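Long-range contacts in alpha-glucosidase YIHQ (Escherichia coli, PDB 5AEG), which hydrolyses sulfoquinovosyl diacylglycerides and simple sulfoquinovosides such as sulfoquinovosyl glycerol, releasing sulfoquinovose for sulfoglycolysis: residues A287-G292 against S310-Q315; V267-L272 against K321-E326. All coordinates share one frame; numbering follows the deposited sequence.

Interaction 1: A287-G292 against S310-Q315; sequences AQDWSG and SENYPQ. With CA (calcium ion), chain C.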
ATOM      1  N   ALA A 287      15.523   5.551  13.495  1.00 22.39           N
ATOM      2  CA  ALA A 287      15.305   5.511  14.943  1.00 21.62           C
ATOM      3  C   ALA A 287      13.953   6.157  15.224  1.00 21.01           C
ATOM      4  O   ALA A 287      13.824   7.410  15.340  1.00 22.52           O
ATOM      5  CB  ALA A 287      16.425   6.300  15.671  1.00 22.53           C
ATOM      6  N   GLN A 288      12.930   5.338  15.317  1.00 20.54           N
ATOM      7  CA  GLN A 288      11.589   5.902  15.514  1.00 20.53           C
ATOM      8  C   GLN A 288      11.367   6.584  16.911  1.00 20.57           C
ATOM      9  O   GLN A 288      10.400   7.377  17.040  1.00 22.35           O
ATOM     10  CB  GLN A 288      10.516   4.884  15.233  1.00 20.75           C
ATOM     11  CG  GLN A 288      10.497   3.672  16.157  1.00 25.60           C
ATOM     12  CD  GLN A 288       9.281   2.778  15.925  1.00 24.97           C
ATOM     13  OE1 GLN A 288       8.396   3.087  15.107  1.00 24.61           O
ATOM     14  NE2 GLN A 288       9.172   1.733  16.767  1.00 24.40           N
ATOM     15  N   ASP A 289      12.218   6.248  17.887  1.00 21.21           N
ATOM     16  CA  ASP A 289      12.181   6.906  19.228  1.00 20.32           C
ATOM     17  C   ASP A 289      12.988   8.200  19.354  1.00 22.52           C
ATOM     18  O   ASP A 289      13.195   8.633  20.494  1.00 21.71           O
ATOM     19  CB  ASP A 289      12.529   5.885  20.391  1.00 23.41           C
ATOM     20  CG  ASP A 289      13.903   5.364  20.328  1.00 22.88           C
ATOM     21  OD1 ASP A 289      14.454   5.343  19.204  1.00 22.07           O
ATOM     22  OD2 ASP A 289      14.492   5.017  21.383  1.00 24.16           O
ATOM     23  N   TRP A 290      13.294   8.856  18.217  1.00 25.29           N
ATOM     24  CA  TRP A 290      13.940  10.126  18.139  1.00 25.41           C
ATOM     25  C   TRP A 290      13.274  11.238  18.972  1.00 24.87           C
ATOM     26  O   TRP A 290      13.952  12.176  19.408  1.00 25.23           O
ATOM     27  CB  TRP A 290      14.091  10.576  16.711  1.00 24.98           C
ATOM     28  CG  TRP A 290      12.819  11.088  16.130  1.00 21.89           C
ATOM     29  CD1 TRP A 290      11.681  10.365  15.924  1.00 23.89           C
ATOM     30  CD2 TRP A 290      12.509  12.436  15.780  1.00 24.11           C
ATOM     31  NE1 TRP A 290      10.703  11.184  15.439  1.00 21.15           N
ATOM     32  CE2 TRP A 290      11.170  12.461  15.369  1.00 24.46           C
ATOM     33  CE3 TRP A 290      13.228  13.632  15.797  1.00 24.62           C
ATOM     34  CZ2 TRP A 290      10.520  13.653  14.914  1.00 24.89           C
ATOM     35  CZ3 TRP A 290      12.600  14.821  15.323  1.00 26.55           C
ATOM     36  CH2 TRP A 290      11.244  14.798  14.907  1.00 27.32           C
ATOM     37  N   SER A 291      11.989  11.065  19.192  1.00 23.53           N
ATOM     38  CA  SER A 291      11.081  11.959  19.916  1.00 23.46           C
ATOM     39  C   SER A 291      10.891  11.540  21.376  1.00 23.62           C
ATOM     40  O   SER A 291      10.236  12.221  22.157  1.00 26.32           O
ATOM     41  CB  SER A 291       9.733  11.972  19.103  1.00 27.10           C
ATOM     42  OG  SER A 291       9.073  10.694  19.167  1.00 25.55           O
ATOM     43  N   GLY A 292      11.552  10.499  21.831  1.00 25.12           N
ATOM     44  CA  GLY A 292      11.354   9.968  23.178  1.00 24.70           C
ATOM     45  C   GLY A 292      10.561   8.698  23.268  1.00 25.73           C
ATOM     46  O   GLY A 292      10.070   8.151  22.240  1.00 23.26           O
ATOM     47  N   SER A 310      16.305  15.546  23.097  1.00 27.05           N
ATOM     48  CA  SER A 310      17.761  15.473  23.410  1.00 26.00           C
ATOM     49  C   SER A 310      18.080  14.698  24.651  1.00 27.01           C
ATOM     50  O   SER A 310      19.241  14.340  24.882  1.00 30.17           O
ATOM     51  CB  SER A 310      18.326  16.914  23.536  1.00 30.35           C
ATOM     52  OG  SER A 310      17.644  17.540  24.600  1.00 31.05           O
ATOM     53  N   GLU A 311      17.068  14.371  25.474  1.00 25.24           N
ATOM     54  CA  GLU A 311      17.291  13.427  26.551  1.00 23.62           C
ATOM     55  C   GLU A 311      17.449  11.982  26.070  1.00 25.79           C
ATOM     56  O   GLU A 311      18.338  11.212  26.515  1.00 24.27           O
ATOM     57  CB  GLU A 311      16.173  13.550  27.620  1.00 27.54           C
ATOM     58  CG  GLU A 311      16.098  14.977  28.223  1.00 26.40           C
ATOM     59  CD  GLU A 311      17.358  15.356  29.058  1.00 29.36           C
ATOM     60  OE1 GLU A 311      18.240  14.503  29.292  1.00 26.89           O
ATOM     61  OE2 GLU A 311      17.470  16.529  29.511  1.00 29.04           O
ATOM     62  N   ASN A 312      16.524  11.556  25.208  1.00 27.40           N
ATOM     63  CA  ASN A 312      16.655  10.180  24.659  1.00 25.46           C
ATOM     64  C   ASN A 312      17.774  10.045  23.578  1.00 23.04           C
ATOM     65  O   ASN A 312      18.373   8.985  23.462  1.00 28.41           O
ATOM     66  CB  ASN A 312      15.310   9.724  24.126  1.00 23.46           C
ATOM     67  CG  ASN A 312      15.214   8.213  23.989  1.00 26.34           C
ATOM     68  OD1 ASN A 312      15.651   7.457  24.832  1.00 22.41           O
ATOM     69  ND2 ASN A 312      14.611   7.756  22.868  1.00 26.86           N
ATOM     70  N   TYR A 313      17.990  11.099  22.793  1.00 23.89           N
ATOM     71  CA  TYR A 313      18.981  11.134  21.697  1.00 23.92           C
ATOM     72  C   TYR A 313      19.930  12.345  21.908  1.00 25.31           C
ATOM     73  O   TYR A 313      19.973  13.278  21.104  1.00 23.34           O
ATOM     74  CB  TYR A 313      18.299  11.219  20.313  1.00 25.01           C
ATOM     75  CG  TYR A 313      17.921   9.845  19.912  1.00 24.35           C
ATOM     76  CD1 TYR A 313      16.754   9.229  20.419  1.00 25.08           C
ATOM     77  CD2 TYR A 313      18.768   9.080  19.126  1.00 23.81           C
ATOM     78  CE1 TYR A 313      16.440   7.864  20.109  1.00 22.26           C
ATOM     79  CE2 TYR A 313      18.503   7.748  18.840  1.00 23.61           C
ATOM     80  CZ  TYR A 313      17.314   7.162  19.269  1.00 22.14           C
ATOM     81  OH  TYR A 313      17.108   5.876  19.034  1.00 20.96           O
ATOM     82  N   PRO A 314      20.757  12.264  22.977  1.00 24.16           N
ATOM     83  CA  PRO A 314      21.748  13.342  23.139  1.00 26.93           C
ATOM     84  C   PRO A 314      22.704  13.495  21.954  1.00 29.12           C
ATOM     85  O   PRO A 314      23.189  12.454  21.393  1.00 28.39           O
ATOM     86  CB  PRO A 314      22.495  12.948  24.412  1.00 28.83           C
ATOM     87  CG  PRO A 314      22.375  11.451  24.521  1.00 27.67           C
ATOM     88  CD  PRO A 314      20.955  11.144  23.939  1.00 24.15           C
ATOM     89  N   GLN A 315      22.910  14.762  21.577  1.00 29.47           N
ATOM     90  CA  GLN A 315      23.920  15.200  20.562  1.00 33.81           C
ATOM     91  C   GLN A 315      23.509  14.730  19.144  1.00 35.60           C
ATOM     92  O   GLN A 315      24.327  14.642  18.263  1.00 30.43           O
ATOM     93  CB  GLN A 315      25.358  14.714  20.897  1.00 37.48           C
ATOM     94  CG  GLN A 315      25.837  14.972  22.323  1.00 42.55           C
ATOM     95  CD  GLN A 315      27.309  14.664  22.509  1.00 50.89           C
ATOM     96  OE1 GLN A 315      27.719  13.539  22.844  1.00 62.44           O
ATOM     97  NE2 GLN A 315      28.120  15.645  22.242  1.00 56.57           N
TER
HETATM   98 CA    CA C1679      20.577  14.205  29.451  1.00 33.57          CA
HETATM   99  O   HOH W   1      20.503  15.227  27.169  1.00 32.74           O
HETATM  100  O   HOH W   2      20.610  12.187  27.806  1.00 36.59           O
HETATM  101  O   HOH W   3      20.682  16.533  29.842  1.00 34.97           O

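Interaction 2: V267-L272 against K321-E326; sequences VCQKKL and KQWNQE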
ATOM      1  N   VAL A 267      23.539   3.803  21.474  1.00 28.42           N
ATOM      2  CA  VAL A 267      23.127   2.469  21.041  1.00 28.16           C
ATOM      3  C   VAL A 267      23.179   2.417  19.479  1.00 26.31           C
ATOM      4  O   VAL A 267      23.665   1.432  18.912  1.00 26.43           O
ATOM      5  CB  VAL A 267      21.712   2.060  21.594  1.00 30.07           C
ATOM      6  CG1 VAL A 267      21.210   0.777  20.909  1.00 25.57           C
ATOM      7  CG2 VAL A 267      21.764   1.735  23.080  1.00 30.80           C
ATOM      8  N   CYS A 268      22.742   3.494  18.849  1.00 22.15           N
ATOM      9  CA  CYS A 268      22.753   3.563  17.387  1.00 25.29           C
ATOM     10  C   CYS A 268      24.182   3.530  16.902  1.00 25.43           C
ATOM     11  O   CYS A 268      24.532   2.785  16.001  1.00 23.17           O
ATOM     12  CB  CYS A 268      22.061   4.818  16.877  1.00 24.41           C
ATOM     13  SG  CYS A 268      20.244   4.857  17.026  1.00 25.24           S
ATOM     14  N   GLN A 269      25.035   4.305  17.562  1.00 24.15           N
ATOM     15  CA  GLN A 269      26.461   4.330  17.246  1.00 27.26           C
ATOM     16  C   GLN A 269      27.149   3.003  17.311  1.00 23.97           C
ATOM     17  O   GLN A 269      27.860   2.648  16.311  1.00 28.47           O
ATOM     18  CB  GLN A 269      27.205   5.334  18.189  1.00 29.28           C
ATOM     19  CG  GLN A 269      28.591   5.716  17.694  1.00 27.13           C
ATOM     20  CD  GLN A 269      28.696   6.286  16.329  1.00 25.77           C
ATOM     21  OE1 GLN A 269      28.134   7.367  15.972  1.00 24.62           O
ATOM     22  NE2 GLN A 269      29.525   5.617  15.522  1.00 28.85           N
ATOM     23  N   LYS A 270      26.907   2.246  18.392  1.00 23.81           N
ATOM     24  CA  LYS A 270      27.565   0.948  18.591  1.00 29.92           C
ATOM     25  C   LYS A 270      27.119  -0.044  17.533  1.00 30.52           C
ATOM     26  O   LYS A 270      27.895  -0.846  17.039  1.00 28.76           O
ATOM     27  CB  LYS A 270      27.254   0.320  19.954  1.00 33.29           C
ATOM     28  CG  LYS A 270      28.115   0.917  21.098  1.00 53.63           C
ATOM     29  CD  LYS A 270      28.247  -0.006  22.331  1.00 59.97           C
ATOM     30  CE  LYS A 270      29.363  -1.078  22.225  1.00 74.30           C
ATOM     31  NZ  LYS A 270      28.980  -2.352  21.514  1.00 74.66           N
ATOM     32  N   LYS A 271      25.829  -0.022  17.261  1.00 28.53           N
ATOM     33  CA  LYS A 271      25.276  -0.969  16.282  1.00 26.95           C
ATOM     34  C   LYS A 271      25.725  -0.622  14.871  1.00 23.28           C
ATOM     35  O   LYS A 271      26.109  -1.541  14.144  1.00 25.53           O
ATOM     36  CB  LYS A 271      23.758  -1.098  16.390  1.00 26.41           C
ATOM     37  CG  LYS A 271      23.324  -1.767  17.650  1.00 29.74           C
ATOM     38  CD  LYS A 271      21.813  -1.943  17.621  1.00 32.85           C
ATOM     39  CE  LYS A 271      21.208  -2.376  18.943  1.00 38.56           C
ATOM     40  NZ  LYS A 271      21.670  -3.724  19.260  1.00 42.16           N
ATOM     41  N   LEU A 272      25.761   0.651  14.513  1.00 22.81           N
ATOM     42  CA  LEU A 272      26.284   1.091  13.233  1.00 24.26           C
ATOM     43  C   LEU A 272      27.702   0.576  13.031  1.00 27.11           C
ATOM     44  O   LEU A 272      28.087   0.082  11.934  1.00 23.91           O
ATOM     45  CB  LEU A 272      26.268   2.624  13.077  1.00 24.52           C
ATOM     46  CG  LEU A 272      26.987   3.228  11.867  1.00 28.00           C
ATOM     47  CD1 LEU A 272      26.247   2.788  10.587  1.00 28.93           C
ATOM     48  CD2 LEU A 272      27.116   4.744  11.954  1.00 30.17           C
ATOM     49  N   LYS A 321      25.326  15.007  11.435  1.00 30.50           N
ATOM     50  CA  LYS A 321      26.360  15.553  10.510  1.00 34.34           C
ATOM     51  C   LYS A 321      27.513  14.611  10.339  1.00 30.44           C
ATOM     52  O   LYS A 321      27.929  14.324   9.218  1.00 31.49           O
ATOM     53  CB  LYS A 321      26.831  16.944  10.960  1.00 39.32           C
ATOM     54  CG  LYS A 321      25.726  17.995  11.005  1.00 46.21           C
ATOM     55  CD  LYS A 321      25.309  18.469   9.620  1.00 55.07           C
ATOM     56  CE  LYS A 321      24.064  19.384   9.606  1.00 64.34           C
ATOM     57  NZ  LYS A 321      22.737  18.653   9.405  1.00 59.80           N
ATOM     58  N   GLN A 322      27.987  14.073  11.438  1.00 30.65           N
ATOM     59  CA  GLN A 322      29.062  13.128  11.404  1.00 31.70           C
ATOM     60  C   GLN A 322      28.672  11.872  10.573  1.00 33.47           C
ATOM     61  O   GLN A 322      29.412  11.381   9.683  1.00 26.34           O
ATOM     62  CB  GLN A 322      29.434  12.788  12.839  1.00 35.66           C
ATOM     63  CG  GLN A 322      30.452  11.661  12.995  1.00 46.13           C
ATOM     64  CD  GLN A 322      30.769  11.326  14.456  1.00 63.37           C
ATOM     65  OE1 GLN A 322      30.861  12.245  15.296  1.00 81.31           O
ATOM     66  NE2 GLN A 322      30.941   9.999  14.776  1.00 68.57           N
ATOM     67  N   TRP A 323      27.467  11.362  10.833  1.00 28.01           N
ATOM     68  CA  TRP A 323      27.034  10.173  10.070  1.00 27.39           C
ATOM     69  C   TRP A 323      26.935  10.481   8.584  1.00 24.39           C
ATOM     70  O   TRP A 323      27.366   9.671   7.732  1.00 29.17           O
ATOM     71  CB  TRP A 323      25.664   9.618  10.656  1.00 25.36           C
ATOM     72  CG  TRP A 323      25.776   8.921  12.000  1.00 23.83           C
ATOM     73  CD1 TRP A 323      26.840   8.310  12.515  1.00 25.44           C
ATOM     74  CD2 TRP A 323      24.723   8.782  12.981  1.00 26.07           C
ATOM     75  NE1 TRP A 323      26.544   7.766  13.747  1.00 26.67           N
ATOM     76  CE2 TRP A 323      25.255   8.070  14.061  1.00 28.81           C
ATOM     77  CE3 TRP A 323      23.391   9.207  13.039  1.00 27.22           C
ATOM     78  CZ2 TRP A 323      24.497   7.707  15.160  1.00 27.37           C
ATOM     79  CZ3 TRP A 323      22.646   8.885  14.187  1.00 27.31           C
ATOM     80  CH2 TRP A 323      23.208   8.151  15.217  1.00 24.69           C
ATOM     81  N   ASN A 324      26.389  11.645   8.254  1.00 26.84           N
ATOM     82  CA  ASN A 324      26.241  12.025   6.857  1.00 27.89           C
ATOM     83  C   ASN A 324      27.634  12.062   6.192  1.00 31.38           C
ATOM     84  O   ASN A 324      27.842  11.489   5.124  1.00 31.05           O
ATOM     85  CB  ASN A 324      25.558  13.358   6.715  1.00 28.91           C
ATOM     86  CG  ASN A 324      24.117  13.333   7.072  1.00 33.10           C
ATOM     87  OD1 ASN A 324      23.431  12.265   7.347  1.00 32.07           O
ATOM     88  ND2 ASN A 324      23.601  14.488   7.067  1.00 27.16           N
ATOM     89  N   GLN A 325      28.616  12.649   6.873  1.00 30.03           N
ATOM     90  CA  GLN A 325      30.029  12.566   6.382  1.00 37.33           C
ATOM     91  C   GLN A 325      30.539  11.220   6.072  1.00 35.93           C
ATOM     92  O   GLN A 325      31.374  11.101   5.182  1.00 35.34           O
ATOM     93  CB  GLN A 325      31.016  13.238   7.336  1.00 41.73           C
ATOM     94  CG  GLN A 325      30.999  14.760   7.126  1.00 51.30           C
ATOM     95  CD  GLN A 325      31.546  15.528   8.339  1.00 65.93           C
ATOM     96  OE1 GLN A 325      32.373  15.003   9.094  1.00 74.05           O
ATOM     97  NE2 GLN A 325      31.104  16.781   8.518  1.00 71.79           N
ATOM     98  N   GLU A 326      30.070  10.201   6.786  1.00 35.05           N
ATOM     99  CA  GLU A 326      30.453   8.809   6.550  1.00 31.38           C
ATOM    100  C   GLU A 326      29.475   8.039   5.628  1.00 31.67           C
ATOM    101  O   GLU A 326      29.505   6.801   5.588  1.00 30.69           O
ATOM    102  CB  GLU A 326      30.488   8.107   7.900  1.00 36.33           C
ATOM    103  CG  GLU A 326      31.461   8.733   8.889  1.00 44.51           C
ATOM    104  CD  GLU A 326      31.311   8.178  10.296  1.00 49.58           C
ATOM    105  OE1 GLU A 326      30.305   7.446  10.617  1.00 39.27           O
ATOM    106  OE2 GLU A 326      32.188   8.542  11.111  1.00 56.80           O
TER
HETATM  107  O   HOH W   4      30.350   7.297  13.073  1.00 43.02           O

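Interaction 1: A287-G292 against S310-Q315
The phenol ring of Tyr313 meets the carboxylate of Asp289 at its edge, with the two planes at 90°, while CB of Ala287 and CA of Trp290 approach the ring obliquely, the latter 3.7 Å from CD1. The side chain of Trp290 leaves its CA away from 310-315; its indole carries CB of Ser291 on one face, offset toward the rim, and has the backbone carbon of Gln288 at its edge, while NE1 hydrogen-bonds to the carbonyl O of Tyr333. Tyr313 OH donates to Asp289 OD1 at 2.7 Å, arriving on the syn side but 29° out of the carboxylate plane. The amide of Asn312 lies across the carboxylate and uses ND2 twice: toward Asp289 O at 2.9 Å, and toward OD2 at 3.1 Å from above the carboxylate plane. Asp289 CG lies between backbone N and carbonyl carbon (chi1 65°), which brings OD2 and the backbone O within range of one amide nitrogen. Asp289 O is gripped twice, since Gly292 N closes the beta turn from the other face of its plane. An alanine in place of Asp289 would probably leave the buried Tyr313 hydroxyl without the carboxylate oxygen it donates to and the Asn312 amide with a single anchor on the turn. Away from the contact, the exposed Glu311 binds a calcium ion through OE1 (2.4 Å), with three waters as further ligands. Residues 287-292 form the TIM-barrel loop after strand 282-286 and carry Gln288, which binds the sulfoquinovosyl substrate. Asp289 OD2 also accepts from Gly263 N, Trp290 packs on strand 329-334, and Tyr313 rests on Thr265 and Cys268 of helix 265-277.

Interaction 2: V267-L272 against K321-E326
One direct hydrogen bond joins the two helices: Trp323 NE1 donates to Gln269 OE1 at 2.8 Å. The bond is bent, with an N-H...O angle of 140°. The acceptor is tilted out of the indole plane and the donor stands above the plane of the amide, which is turned 34° from the ring. Gln269 reaches the indole because its CG lies anti to the backbone N and the chain then bends at the next bond, bringing the amide to the ring edge. Arg319 also donates to OE1, and Asp273 accepts from NE2, so both ends of this amide are held.

Water provides the second polar link. A single molecule accepts from Gln269 NE2 at 3.1 Å and from Gln322 NE2 at 3.2 Å, and donates to Glu326 OE1, which also forms a salt bridge with Arg276. Three side chains from the two segments thus converge on one solvent site.

The apolar contacts gather round the same indole. Leu272 CD2 lies obliquely against the pyrrole part, 3.6 Å from Trp323 CD1, and Cys268 CB approaches the far end of the benzo ring, 3.9 Å from CH2. Ile285 of strand 282-286 touches all three, Cys268, Leu272 and Trp323.

The helix segments run nearly parallel, at 15°, with axes 13.0 Å apart, and the tryptophan spans much of that gap. Such neighbouring, similarly directed helices packed outside parallel strands are characteristic of the (beta/alpha)8 TIM barrel, the catalytic domain of glycoside hydrolase family 31.

Both interactions belong to the TIM-barrel domain, and their centres lie 14 Å apart. They meet directly where Tyr313 CE2 of interaction 1 packs at 3.8 Å on Cys268 SG of interaction 2. The chain ties them further: 287-292 follows strand 282-286, on which the helix pair rests, and Gln315 is the N-cap of the helix that carries 321-326. Interaction 1 is the nearer to the substrate pocket, for it contains Gln288, a sulfoquinovosyl-binding residue, and the side chain of Asp289 is about 5 Å from that of Val302, another. Interaction 2 stands farther back, with the Cys268 side chain about 10 Å from that of Gln288.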